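Local atomic coordinates of IMC sub-compartment protein ISP1 (Toxoplasma gondii, PDB entry 4CHM), a protein that adopts a pleckstrin homology fold, belongs to a sub-compartment of the inner membrane complex, and is implicated in parasite replication by endodyogeny. Residues A25-L30 with P103-G108; T34-I39 with S52-V57; K66-T71 with C114-L119; D87-A92 with D107-K112. All blocks are in the same frame, centred on the assembly; numbering follows the deposited sequence.

Interaction 1: residues A25-L30 with P103-G108; sequences AVLVLL and PLRFDG. With SO4 (sulfate ion), chain H.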
loop_
_atom_site.group_PDB
_atom_site.type_symbol
_atom_site.label_atom_id
_atom_site.label_comp_id
_atom_site.label_asym_id
_atom_site.label_seq_id
_atom_site.Cartn_x
_atom_site.Cartn_y
_atom_site.Cartn_z
ATOM N N ALA A 25 0.364 3.521 -10.480
ATOM C CA ALA A 25 -1.059 3.650 -10.339
ATOM C C ALA A 25 -1.669 2.745 -9.252
ATOM O O ALA A 25 -1.440 1.545 -9.202
ATOM C CB ALA A 25 -1.723 3.397 -11.672
ATOM N N VAL A 26 -2.461 3.363 -8.399
ATOM C CA VAL A 26 -3.245 2.666 -7.413
ATOM C C VAL A 26 -4.552 3.363 -7.169
ATOM O O VAL A 26 -4.731 4.442 -7.568
ATOM C CB VAL A 26 -2.555 2.547 -6.038
ATOM C CG1 VAL A 26 -1.318 1.730 -6.060
ATOM C CG2 VAL A 26 -2.374 3.866 -5.367
ATOM N N LEU A 27 -5.432 2.703 -6.455
ATOM C CA LEU A 27 -6.617 3.314 -5.910
ATOM C C LEU A 27 -6.551 3.468 -4.423
ATOM O O LEU A 27 -6.011 2.654 -3.731
ATOM C CB LEU A 27 -7.859 2.524 -6.238
ATOM C CG LEU A 27 -8.142 2.121 -7.652
ATOM C CD1 LEU A 27 -9.472 1.412 -7.702
ATOM C CD2 LEU A 27 -8.137 3.307 -8.550
ATOM N N VAL A 28 -7.124 4.541 -3.947
ATOM C CA VAL A 28 -7.427 4.662 -2.572
ATOM C C VAL A 28 -8.908 4.391 -2.367
ATOM O O VAL A 28 -9.731 4.837 -3.111
ATOM C CB VAL A 28 -7.008 6.031 -2.048
ATOM C CG1 VAL A 28 -7.569 6.303 -0.694
ATOM C CG2 VAL A 28 -5.505 6.176 -2.079
ATOM N N LEU A 29 -9.224 3.614 -1.362
ATOM C CA LEU A 29 -10.619 3.292 -1.062
ATOM C C LEU A 29 -11.152 4.112 0.144
ATOM O O LEU A 29 -10.644 4.008 1.279
ATOM C CB LEU A 29 -10.801 1.777 -0.866
ATOM C CG LEU A 29 -10.136 0.861 -1.930
ATOM C CD1 LEU A 29 -9.996 -0.584 -1.465
ATOM C CD2 LEU A 29 -10.838 0.930 -3.303
ATOM N N LEU A 30 -12.085 5.020 -0.138
ATOM C CA LEU A 30 -12.527 5.969 0.872
ATOM C C LEU A 30 -13.548 5.305 1.814
ATOM O O LEU A 30 -14.153 4.261 1.479
ATOM C CB LEU A 30 -13.082 7.267 0.232
ATOM C CG LEU A 30 -12.076 8.091 -0.608
ATOM C CD1 LEU A 30 -12.723 9.341 -1.188
ATOM C CD2 LEU A 30 -10.864 8.500 0.208
ATOM N N PRO A 103 -6.406 2.863 2.938
ATOM C CA PRO A 103 -6.368 1.607 2.174
ATOM C C PRO A 103 -6.016 1.805 0.709
ATOM O O PRO A 103 -6.682 2.557 0.009
ATOM C CB PRO A 103 -7.804 1.064 2.327
ATOM C CG PRO A 103 -8.427 1.902 3.453
ATOM C CD PRO A 103 -7.788 3.241 3.277
ATOM N N LEU A 104 -4.963 1.116 0.262
ATOM C CA LEU A 104 -4.466 1.213 -1.116
ATOM C C LEU A 104 -4.799 -0.080 -1.797
ATOM O O LEU A 104 -4.491 -1.177 -1.273
ATOM C CB LEU A 104 -2.950 1.346 -1.144
ATOM C CG LEU A 104 -2.316 2.496 -0.369
ATOM C CD1 LEU A 104 -0.817 2.351 -0.386
ATOM C CD2 LEU A 104 -2.736 3.812 -0.957
ATOM N N ARG A 105 -5.398 0.004 -2.967
ATOM C CA ARG A 105 -5.651 -1.231 -3.750
ATOM C C ARG A 105 -4.701 -1.296 -4.958
ATOM O O ARG A 105 -4.672 -0.376 -5.769
ATOM C CB ARG A 105 -7.099 -1.287 -4.239
ATOM C CG ARG A 105 -7.371 -2.566 -5.053
ATOM C CD ARG A 105 -8.777 -2.579 -5.596
ATOM N NE ARG A 105 -9.793 -2.780 -4.548
ATOM C CZ ARG A 105 -11.106 -2.613 -4.759
ATOM N NH1 ARG A 105 -11.525 -2.169 -5.947
ATOM N NH2 ARG A 105 -11.992 -2.806 -3.775
ATOM N N PHE A 106 -3.883 -2.344 -5.014
ATOM C CA PHE A 106 -2.933 -2.525 -6.093
ATOM C C PHE A 106 -3.602 -3.247 -7.254
ATOM O O PHE A 106 -4.728 -3.695 -7.128
ATOM C CB PHE A 106 -1.695 -3.307 -5.588
ATOM C CG PHE A 106 -0.861 -2.530 -4.617
ATOM C CD1 PHE A 106 -1.230 -2.467 -3.269
ATOM C CD2 PHE A 106 0.183 -1.708 -5.074
ATOM C CE1 PHE A 106 -0.534 -1.644 -2.390
ATOM C CE2 PHE A 106 0.875 -0.901 -4.204
ATOM C CZ PHE A 106 0.521 -0.864 -2.856
ATOM N N ASP A 107 -2.851 -3.468 -8.325
ATOM C CA ASP A 107 -3.370 -4.129 -9.529
ATOM C C ASP A 107 -3.741 -5.606 -9.338
ATOM O O ASP A 107 -4.486 -6.162 -10.119
ATOM C CB ASP A 107 -2.361 -3.996 -10.667
ATOM C CG ASP A 107 -2.261 -2.580 -11.182
ATOM O OD1 ASP A 107 -2.807 -1.663 -10.524
ATOM O OD2 ASP A 107 -1.659 -2.370 -12.254
ATOM N N GLY A 108 -3.176 -6.256 -8.341
ATOM C CA GLY A 108 -3.530 -7.647 -8.078
ATOM C C GLY A 108 -2.733 -8.171 -6.907
ATOM O O GLY A 108 -2.073 -7.389 -6.192
HETATM S S SO4 H . -14.929 -3.245 -6.181
HETATM O O1 SO4 H . -14.387 -4.509 -6.806
HETATM O O2 SO4 H . -14.888 -3.296 -4.657
HETATM O O3 SO4 H . -16.339 -3.009 -6.633
HETATM O O4 SO4 H . -14.189 -2.022 -6.644
#

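Interaction 2: residues T34-I39 with S52-V57; sequences TRLQCI and SCEDKV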
loop_
_atom_site.group_PDB
_atom_site.type_symbol
_atom_site.label_atom_id
_atom_site.label_comp_id
_atom_site.label_asym_id
_atom_site.label_seq_id
_atom_site.Cartn_x
_atom_site.Cartn_y
_atom_site.Cartn_z
ATOM N N THR A 34 -16.185 5.298 -1.876
ATOM C CA THR A 34 -15.601 5.914 -3.123
ATOM C C THR A 34 -14.251 5.323 -3.450
ATOM O O THR A 34 -13.497 4.980 -2.547
ATOM C CB THR A 34 -15.289 7.417 -2.932
ATOM O OG1 THR A 34 -16.364 8.051 -2.265
ATOM C CG2 THR A 34 -15.009 8.113 -4.282
ATOM N N ARG A 35 -13.867 5.370 -4.709
ATOM C CA ARG A 35 -12.533 4.978 -5.154
ATOM C C ARG A 35 -11.838 6.169 -5.810
ATOM O O ARG A 35 -12.338 6.686 -6.745
ATOM C CB ARG A 35 -12.655 3.878 -6.169
ATOM C CG ARG A 35 -12.664 2.487 -5.644
ATOM C CD ARG A 35 -13.298 1.542 -6.629
ATOM N NE ARG A 35 -14.688 1.854 -6.672
ATOM C CZ ARG A 35 -15.637 1.101 -6.171
ATOM N NH1 ARG A 35 -15.340 -0.042 -5.658
ATOM N NH2 ARG A 35 -16.889 1.497 -6.218
ATOM N N LEU A 36 -10.694 6.586 -5.323
ATOM C CA LEU A 36 -9.901 7.596 -5.978
ATOM C C LEU A 36 -8.806 6.954 -6.772
ATOM O O LEU A 36 -8.133 6.126 -6.281
ATOM C CB LEU A 36 -9.261 8.558 -4.984
ATOM C CG LEU A 36 -10.096 9.386 -4.035
ATOM C CD1 LEU A 36 -9.245 10.126 -3.032
ATOM C CD2 LEU A 36 -10.888 10.362 -4.842
ATOM N N GLN A 37 -8.652 7.364 -8.012
ATOM C CA GLN A 37 -7.478 7.031 -8.817
ATOM C C GLN A 37 -6.304 7.890 -8.376
ATOM O O GLN A 37 -6.423 9.069 -8.334
ATOM C CB GLN A 37 -7.655 7.330 -10.296
ATOM C CG GLN A 37 -8.837 6.812 -11.048
ATOM C CD GLN A 37 -8.782 7.201 -12.517
ATOM O OE1 GLN A 37 -8.817 8.360 -12.875
ATOM N NE2 GLN A 37 -8.664 6.229 -13.349
ATOM N N CYS A 38 -5.177 7.279 -8.099
ATOM C CA CYS A 38 -4.040 7.960 -7.558
ATOM C C CYS A 38 -2.695 7.488 -8.102
ATOM O O CYS A 38 -2.591 6.437 -8.655
ATOM C CB CYS A 38 -4.033 7.802 -6.045
ATOM S SG CYS A 38 -5.462 8.334 -5.127
ATOM N N ILE A 39 -1.665 8.281 -7.888
ATOM C CA ILE A 39 -0.296 7.845 -8.070
ATOM C C ILE A 39 0.412 7.727 -6.741
ATOM O O ILE A 39 0.408 8.668 -5.926
ATOM C CB ILE A 39 0.473 8.847 -8.956
ATOM C CG1 ILE A 39 -0.203 8.962 -10.350
ATOM C CG2 ILE A 39 1.976 8.537 -9.002
ATOM C CD1 ILE A 39 -0.106 7.711 -11.191
ATOM N N SER A 52 -1.186 10.752 -4.559
ATOM C CA SER A 52 -1.639 11.918 -5.301
ATOM C C SER A 52 -2.895 11.546 -6.006
ATOM O O SER A 52 -2.867 10.660 -6.844
ATOM C CB SER A 52 -0.578 12.301 -6.339
ATOM O OG SER A 52 -1.005 13.408 -7.104
ATOM N N CYS A 53 -4.006 12.220 -5.677
ATOM C CA CYS A 53 -5.310 11.926 -6.280
ATOM C C CYS A 53 -6.077 13.220 -6.522
ATOM O O CYS A 53 -6.098 14.090 -5.669
ATOM C CB CYS A 53 -6.173 11.060 -5.349
ATOM S SG CYS A 53 -5.273 9.918 -4.279
ATOM N N GLU A 54 -6.686 13.333 -7.691
ATOM C CA GLU A 54 -7.484 14.496 -8.022
ATOM C C GLU A 54 -6.775 15.795 -7.606
ATOM O O GLU A 54 -7.353 16.658 -6.907
ATOM C CB GLU A 54 -8.896 14.362 -7.408
ATOM C CG GLU A 54 -9.696 13.248 -8.105
ATOM C CD GLU A 54 -10.992 12.867 -7.401
ATOM O OE1 GLU A 54 -11.364 13.526 -6.411
ATOM O OE2 GLU A 54 -11.621 11.870 -7.834
ATOM N N ASP A 55 -5.543 15.953 -8.044
ATOM C CA ASP A 55 -4.770 17.170 -7.900
ATOM C C ASP A 55 -4.326 17.503 -6.477
ATOM O O ASP A 55 -3.876 18.560 -6.203
ATOM C CB ASP A 55 -5.442 18.370 -8.584
ATOM C CG ASP A 55 -5.608 18.188 -10.089
ATOM O OD1 ASP A 55 -5.003 17.302 -10.688
ATOM O OD2 ASP A 55 -6.343 18.960 -10.653
ATOM N N LYS A 56 -4.446 16.547 -5.602
ATOM C CA LYS A 56 -4.042 16.693 -4.234
ATOM C C LYS A 56 -3.015 15.636 -3.833
ATOM O O LYS A 56 -3.172 14.498 -4.087
ATOM C CB LYS A 56 -5.272 16.600 -3.345
ATOM C CG LYS A 56 -6.125 17.836 -3.308
ATOM C CD LYS A 56 -7.551 17.566 -2.866
ATOM C CE LYS A 56 -7.618 16.972 -1.462
ATOM N NZ LYS A 56 -8.341 17.763 -0.412
ATOM N N VAL A 57 -1.965 16.063 -3.193
ATOM C CA VAL A 57 -0.897 15.187 -2.770
ATOM C C VAL A 57 -0.778 15.090 -1.249
ATOM O O VAL A 57 -0.756 16.094 -0.572
ATOM C CB VAL A 57 0.408 15.693 -3.361
ATOM C CG1 VAL A 57 1.599 14.942 -2.841
ATOM C CG2 VAL A 57 0.339 15.615 -4.858
HETATM O O HOH W 1 -6.277 11.199 -9.725
#

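Interaction 3: residues K66-T71 with C114-L119; sequences KALLHT and CFVDLL. With SO4 (sulfate ion), chain E.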
loop_
_atom_site.group_PDB
_atom_site.type_symbol
_atom_site.label_atom_id
_atom_site.label_comp_id
_atom_site.label_asym_id
_atom_site.label_seq_id
_atom_site.Cartn_x
_atom_site.Cartn_y
_atom_site.Cartn_z
ATOM N N LYS A 66 2.898 3.026 11.099
ATOM C CA LYS A 66 3.022 2.198 12.269
ATOM C C LYS A 66 2.906 0.708 11.894
ATOM O O LYS A 66 3.565 -0.136 12.488
ATOM C CB LYS A 66 1.904 2.582 13.238
ATOM C CG LYS A 66 1.960 1.954 14.615
ATOM C CD LYS A 66 0.707 2.363 15.395
ATOM C CE LYS A 66 0.239 1.281 16.360
ATOM N NZ LYS A 66 1.347 0.832 17.247
ATOM N N ALA A 67 2.076 0.398 10.905
ATOM C CA ALA A 67 1.762 -1.013 10.590
ATOM C C ALA A 67 1.181 -1.121 9.180
ATOM O O ALA A 67 0.532 -0.194 8.710
ATOM C CB ALA A 67 0.760 -1.574 11.605
ATOM N N LEU A 68 1.271 -2.277 8.574
ATOM C CA LEU A 68 0.560 -2.519 7.365
ATOM C C LEU A 68 -0.490 -3.563 7.587
ATOM O O LEU A 68 -0.200 -4.626 8.008
ATOM C CB LEU A 68 1.478 -2.910 6.222
ATOM C CG LEU A 68 2.639 -2.016 5.888
ATOM C CD1 LEU A 68 3.764 -2.814 5.327
ATOM C CD2 LEU A 68 2.289 -0.850 5.020
ATOM N N LEU A 69 -1.724 -3.224 7.254
ATOM C CA LEU A 69 -2.826 -4.161 7.303
ATOM C C LEU A 69 -2.932 -4.859 5.946
ATOM O O LEU A 69 -3.167 -4.216 4.938
ATOM C CB LEU A 69 -4.117 -3.401 7.596
ATOM C CG LEU A 69 -4.127 -2.403 8.753
ATOM C CD1 LEU A 69 -5.523 -1.932 9.128
ATOM C CD2 LEU A 69 -3.424 -2.986 9.955
ATOM N N HIS A 70 -2.703 -6.166 5.915
ATOM C CA HIS A 70 -2.808 -6.922 4.675
ATOM C C HIS A 70 -3.659 -8.194 4.684
ATOM O O HIS A 70 -4.185 -8.567 3.666
ATOM C CB HIS A 70 -1.429 -7.221 4.113
ATOM C CG HIS A 70 -0.566 -8.009 5.038
ATOM N ND1 HIS A 70 -0.300 -9.341 4.845
ATOM C CD2 HIS A 70 0.075 -7.659 6.174
ATOM C CE1 HIS A 70 0.484 -9.774 5.809
ATOM N NE2 HIS A 70 0.716 -8.777 6.636
ATOM N N THR A 71 -3.750 -8.873 5.822
ATOM C CA THR A 71 -4.558 -10.086 5.919
ATOM C C THR A 71 -6.041 -9.763 5.924
ATOM O O THR A 71 -6.448 -8.706 6.372
ATOM C CB THR A 71 -4.235 -10.938 7.161
ATOM O OG1 THR A 71 -4.788 -10.321 8.321
ATOM C CG2 THR A 71 -2.733 -11.147 7.331
ATOM N N CYS A 114 4.074 -8.073 -2.767
ATOM C CA CYS A 114 5.405 -7.423 -2.846
ATOM C C CYS A 114 5.501 -6.154 -2.067
ATOM O O CYS A 114 6.558 -5.845 -1.546
ATOM C CB CYS A 114 5.805 -7.120 -4.295
ATOM S SG CYS A 114 6.247 -8.576 -5.223
ATOM N N PHE A 115 4.441 -5.345 -2.105
ATOM C CA PHE A 115 4.446 -4.089 -1.387
ATOM C C PHE A 115 4.694 -4.286 0.084
ATOM O O PHE A 115 5.399 -3.471 0.723
ATOM C CB PHE A 115 3.129 -3.335 -1.554
ATOM C CG PHE A 115 3.159 -1.941 -0.958
ATOM C CD1 PHE A 115 3.945 -0.940 -1.539
ATOM C CD2 PHE A 115 2.364 -1.613 0.106
ATOM C CE1 PHE A 115 3.932 0.371 -1.047
ATOM C CE2 PHE A 115 2.397 -0.320 0.664
ATOM C CZ PHE A 115 3.173 0.671 0.071
ATOM N N VAL A 116 4.013 -5.269 0.665
ATOM C CA VAL A 116 4.158 -5.535 2.111
ATOM C C VAL A 116 5.615 -5.850 2.464
ATOM O O VAL A 116 6.177 -5.247 3.373
ATOM C CB VAL A 116 3.181 -6.647 2.608
ATOM C CG1 VAL A 116 3.513 -7.078 4.028
ATOM C CG2 VAL A 116 1.737 -6.129 2.556
ATOM N N ASP A 117 6.248 -6.712 1.692
ATOM C CA ASP A 117 7.660 -7.022 1.864
ATOM C C ASP A 117 8.587 -5.848 1.642
ATOM O O ASP A 117 9.451 -5.614 2.430
ATOM C CB ASP A 117 8.064 -8.124 0.917
ATOM C CG ASP A 117 7.351 -9.401 1.193
ATOM O OD1 ASP A 117 7.284 -9.801 2.344
ATOM O OD2 ASP A 117 6.848 -9.992 0.267
ATOM N N LEU A 118 8.378 -5.091 0.585
ATOM C CA LEU A 118 9.208 -3.945 0.296
ATOM C C LEU A 118 9.140 -2.875 1.384
ATOM O O LEU A 118 10.131 -2.294 1.727
ATOM C CB LEU A 118 8.822 -3.333 -1.046
ATOM C CG LEU A 118 9.589 -2.089 -1.463
ATOM C CD1 LEU A 118 11.058 -2.379 -1.639
ATOM C CD2 LEU A 118 9.006 -1.435 -2.692
ATOM N N LEU A 119 7.955 -2.610 1.890
ATOM C CA LEU A 119 7.770 -1.626 2.927
ATOM C C LEU A 119 8.476 -2.037 4.206
ATOM O O LEU A 119 9.076 -1.246 4.879
ATOM C CB LEU A 119 6.307 -1.393 3.168
ATOM C CG LEU A 119 5.840 0.031 3.028
ATOM C CD1 LEU A 119 6.088 0.775 4.302
ATOM C CD2 LEU A 119 6.456 0.754 1.863
HETATM S S SO4 E . 1.949 -9.388 10.055
HETATM O O1 SO4 E . 2.166 -10.851 10.185
HETATM O O2 SO4 E . 0.540 -9.103 10.264
HETATM O O3 SO4 E . 2.362 -8.951 8.695
HETATM O O4 SO4 E . 2.760 -8.672 11.033
#

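Interaction 4: residues D87-A92 with D107-K112; sequences DESCVA and DGVKDK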
loop_
_atom_site.group_PDB
_atom_site.type_symbol
_atom_site.label_atom_id
_atom_site.label_comp_id
_atom_site.label_asym_id
_atom_site.label_seq_id
_atom_site.Cartn_x
_atom_site.Cartn_y
_atom_site.Cartn_z
ATOM N N ASP A 87 -10.805 -8.945 -3.162
ATOM C CA ASP A 87 -9.793 -9.121 -4.195
ATOM C C ASP A 87 -8.383 -9.407 -3.647
ATOM O O ASP A 87 -7.451 -9.606 -4.423
ATOM C CB ASP A 87 -9.774 -7.931 -5.158
ATOM C CG ASP A 87 -9.272 -6.660 -4.511
ATOM O OD1 ASP A 87 -8.696 -6.730 -3.409
ATOM O OD2 ASP A 87 -9.455 -5.588 -5.113
ATOM N N GLU A 88 -8.225 -9.417 -2.324
ATOM C CA GLU A 88 -6.893 -9.643 -1.710
ATOM C C GLU A 88 -5.814 -8.858 -2.423
ATOM O O GLU A 88 -4.680 -9.329 -2.546
ATOM C CB GLU A 88 -6.513 -11.149 -1.698
ATOM C CG GLU A 88 -7.463 -12.017 -0.893
ATOM C CD GLU A 88 -8.694 -12.471 -1.685
ATOM O OE1 GLU A 88 -8.691 -12.412 -2.959
ATOM O OE2 GLU A 88 -9.647 -12.948 -1.026
ATOM N N SER A 89 -6.170 -7.653 -2.895
ATOM C CA SER A 89 -5.204 -6.756 -3.528
ATOM C C SER A 89 -4.917 -5.468 -2.726
ATOM O O SER A 89 -4.250 -4.574 -3.227
ATOM C CB SER A 89 -5.662 -6.398 -4.946
ATOM O OG SER A 89 -5.730 -7.578 -5.726
ATOM N N CYS A 90 -5.424 -5.378 -1.494
ATOM C CA CYS A 90 -5.315 -4.145 -0.720
ATOM C C CYS A 90 -4.248 -4.207 0.402
ATOM O O CYS A 90 -4.138 -5.203 1.115
ATOM C CB CYS A 90 -6.670 -3.812 -0.145
ATOM S SG CYS A 90 -6.687 -2.408 0.969
ATOM N N VAL A 91 -3.466 -3.146 0.553
ATOM C CA VAL A 91 -2.754 -2.902 1.792
ATOM C C VAL A 91 -3.196 -1.551 2.352
ATOM O O VAL A 91 -3.162 -0.519 1.637
ATOM C CB VAL A 91 -1.223 -2.849 1.605
ATOM C CG1 VAL A 91 -0.537 -2.875 2.945
ATOM C CG2 VAL A 91 -0.722 -3.997 0.717
ATOM N N ALA A 92 -3.536 -1.530 3.633
ATOM C CA ALA A 92 -3.820 -0.251 4.318
ATOM C C ALA A 92 -2.642 0.186 5.149
ATOM O O ALA A 92 -2.094 -0.602 5.918
ATOM C CB ALA A 92 -5.057 -0.368 5.185
ATOM N N ASP A 107 -2.851 -3.468 -8.325
ATOM C CA ASP A 107 -3.370 -4.129 -9.529
ATOM C C ASP A 107 -3.741 -5.606 -9.338
ATOM O O ASP A 107 -4.486 -6.162 -10.119
ATOM C CB ASP A 107 -2.361 -3.996 -10.667
ATOM C CG ASP A 107 -2.261 -2.580 -11.182
ATOM O OD1 ASP A 107 -2.807 -1.663 -10.524
ATOM O OD2 ASP A 107 -1.659 -2.370 -12.254
ATOM N N GLY A 108 -3.176 -6.256 -8.341
ATOM C CA GLY A 108 -3.530 -7.647 -8.078
ATOM C C GLY A 108 -2.733 -8.171 -6.907
ATOM O O GLY A 108 -2.073 -7.389 -6.192
ATOM N N VAL A 109 -2.838 -9.475 -6.662
ATOM C CA VAL A 109 -2.352 -10.056 -5.425
ATOM C C VAL A 109 -0.837 -9.959 -5.333
ATOM O O VAL A 109 -0.292 -9.773 -4.254
ATOM C CB VAL A 109 -2.826 -11.537 -5.283
ATOM C CG1 VAL A 109 -2.332 -12.136 -3.975
ATOM C CG2 VAL A 109 -4.351 -11.586 -5.326
ATOM N N LYS A 110 -0.165 -10.015 -6.484
ATOM C CA LYS A 110 1.292 -10.083 -6.498
ATOM C C LYS A 110 1.929 -8.775 -6.092
ATOM O O LYS A 110 2.855 -8.758 -5.298
ATOM C CB LYS A 110 1.818 -10.514 -7.860
ATOM C CG LYS A 110 3.336 -10.566 -7.943
ATOM C CD LYS A 110 3.805 -10.864 -9.381
ATOM C CE LYS A 110 5.321 -10.870 -9.480
ATOM N NZ LYS A 110 5.813 -11.868 -10.468
ATOM N N ASP A 111 1.433 -7.687 -6.645
ATOM C CA ASP A 111 1.855 -6.374 -6.234
ATOM C C ASP A 111 1.498 -6.117 -4.775
ATOM O O ASP A 111 2.292 -5.625 -4.042
ATOM C CB ASP A 111 1.262 -5.309 -7.141
ATOM C CG ASP A 111 2.193 -4.923 -8.270
ATOM O OD1 ASP A 111 3.279 -5.456 -8.355
ATOM O OD2 ASP A 111 1.850 -4.067 -9.053
ATOM N N LYS A 112 0.316 -6.523 -4.364
ATOM C CA LYS A 112 -0.115 -6.309 -3.009
ATOM C C LYS A 112 0.898 -7.018 -2.102
ATOM O O LYS A 112 1.383 -6.445 -1.172
ATOM C CB LYS A 112 -1.509 -6.917 -2.824
ATOM C CG LYS A 112 -2.171 -6.765 -1.464
ATOM C CD LYS A 112 -1.486 -7.587 -0.393
ATOM C CE LYS A 112 -2.448 -8.421 0.416
ATOM N NZ LYS A 112 -2.911 -9.658 -0.230
#

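Interaction 1: residues A25-L30 with P103-G108
Strands 24-29 and 101-105 are antiparallel neighbours in the bent sheet of the pleckstrin homology fold, and this contact pairs the first strand of that sheet with the last. Leu27 and Arg105 form a hydrogen-bonded pair. Leu27 N donates to Arg105 O (3.2 Å), and Arg105 N returns a shorter bond to Leu27 O (2.8 Å). Leu29 N adds a bond to Pro103 O. Val28 and Leu104 make the adjoining non-hydrogen-bonded pair, and on their face Val28 CG2 meets Leu104 CD2 at 3.8 Å. Ile51 of strand 48-53 touches both. Where strand 101-105 ends, Val26 CG1 makes an off-centre CH-pi contact with the Phe106 ring. The other face carries Leu27, Leu29 and Arg105. Arg105 leaves its strand extended (chi1 -180°) and bends at chi3 (-71°), which brings the guanidinium across Leu29. Leu29 CD2 sits over the centre of one guanidinium face, 3.8 Å from Arg105 CZ. Beyond the two strands, Arg105 NE forms a salt bridge with Asp87 OD2, and NH2 bonds Asn83 O. A sulfate, probably from the crystallisation liquor, takes the outer end: Arg105 NH1 reaches its O4 at 2.8 Å, in the guanidinium plane, and Arg105 NH2 reaches its O2 at 3.1 Å.

Interaction 2: residues T34-I39 with S52-V57
The covalent link is the disulfide between Cys38 and Cys53, which ties strand 35-43 to strand 48-53. Its C-S-S-C torsion is 102°. With chi1 at -56°, Cys38 SG swings away from its own carbonyl and meets Cys53 SG on the face both cysteines share. The modelled sulfur-sulfur distance is short for a disulfide, so its exact value is doubtful. Backbone hydrogen bonds join the next pair. Ile39 N donates to Ser52 O at 2.9 Å, and Ser52 N donates to Ile39 O at 3.0 Å. Beyond the disulfide the strands separate, and a water fills in: it donates to Gln37 O and accepts from Glu54 N at 3.0 Å. Apolar packing comes from Leu36, whose CD1 rests on Cys53 CB at 4.0 Å. Its other methyl lies against a charged carboxylate: Leu36 CD2 is 3.4 Å from Glu54 OE2, and the two side chains cross at about a right angle. Within 52-57, Cys53 N bonds Lys56 O and Lys56 N bonds Cys53 O, closing a type I' turn. The whole is a disulfide-linked antiparallel pair in a beta hairpin, with a tight turn to strand 56-61, in the N-terminal half of the pleckstrin homology sheet.

Interaction 3: residues K66-T71 with C114-L119
Leu68, on the edge strand 65-69, packs against the C-terminal helix 109-125 that covers the sheet in this pleckstrin homology fold. Segments 66-69 and 114-119 run nearly antiparallel, at 164°, and the closest approach of their axes is 10.0 Å. The tight part is apolar. Leu68 CD1 presses on Leu119 CB at 3.6 Å, the two side chains crossing at about a right angle. Leu68 CD2 lies 4.4 Å from Phe115 CE2. Val91, on the neighbouring strand 90-95, touches Leu68, Phe115 and Val116 and extends this packing. The side nearer solvent is at His70, just past the strand. His70 CB meets Val116 CG2 at 3.7 Å. The His70 CG stands between the backbone N and the carbonyl carbon (chi1 59°), and this turns the imidazole across the valine. Val116 CG1 lies over the ring centre in a CH-pi contact, 11° off the normal, and Thr71 CG2 covers the opposite face toward the rim. At the ring edge a sulfate, probably from the crystallisation liquor, accepts a hydrogen bond from His70 NE2 at 2.6 Å to O3. Gln74 NE2 and Lys120 NZ bind the same ion. With no hydrogen bond between the segments, apolar burial holds them; the anion could favour a protonated imidazole, an effect Lys120 may offset.

Interaction 4: residues D87-A92 with D107-K112
The chain before strand 90-95 runs past the start of helix 109-125, and Ser89 and Val109 come closest, 4.8 Å between their CA atoms. Gly108 is the N-cap residue, and Lys112 N bonds Gly108 O in the first helical turn. In 87-92, Asp87 forms an Asx turn: Ser89 N donates to Asp87 OD1 at 2.7 Å, meeting the carboxylate from above its plane. Ser89 OG also donates to Asp87 O, so backbone and side chain of Ser89 are both held by Asp87. The hydroxyl then lies against the glycine, with Ser89 OG 3.2 Å from Gly108 CA. Val109 CG2 rests on the backbone of the turn, 3.6 Å from Glu88 O. Lys112 makes the widest contact. Its CG starts anti to the backbone N (chi1 -178°), and bends at chi2, chi3 and chi4 fold the chain over the strand start. Lys112 CG lies 3.3 Å from Ser89 C, its CD is 3.8 Å from Val91 CG2, and NZ donates to Glu88 O at 2.9 Å. That donor stands above the carbonyl plane, 53° out of it. The charged end of Glu88 stays well away from the ammonium: Glu88 OE1 is 7.0 Å from Lys112 NZ. Across this contact the lysine ammonium therefore meets a backbone carbonyl through one hydrogen bond, rather than the carboxylate of the same glutamate.

Interactions 1 and 3 are buried, interaction 4 is partly buried, and interaction 2 lies at the surface. Interactions 1 and 2 sit on neighbouring strands: Val26 O and Cys38 N are probably hydrogen-bonded, as are Val28 O and Leu36 N. Interactions 1 and 4 share Asp107 and Gly108, where strand 101-105 passes into helix 109-125. Interactions 3 and 4 use that same helix, and Val91 CG2 meets Val116 CG2 between them. The chemistry follows the place. Interaction 1 combines sheet bonds with apolar packing, interaction 2 adds a disulfide and a bridging water to its sheet bonds, interaction 3 is almost wholly apolar, and interaction 4 is mostly side chain against backbone, with a single hydrogen bond from a lysine.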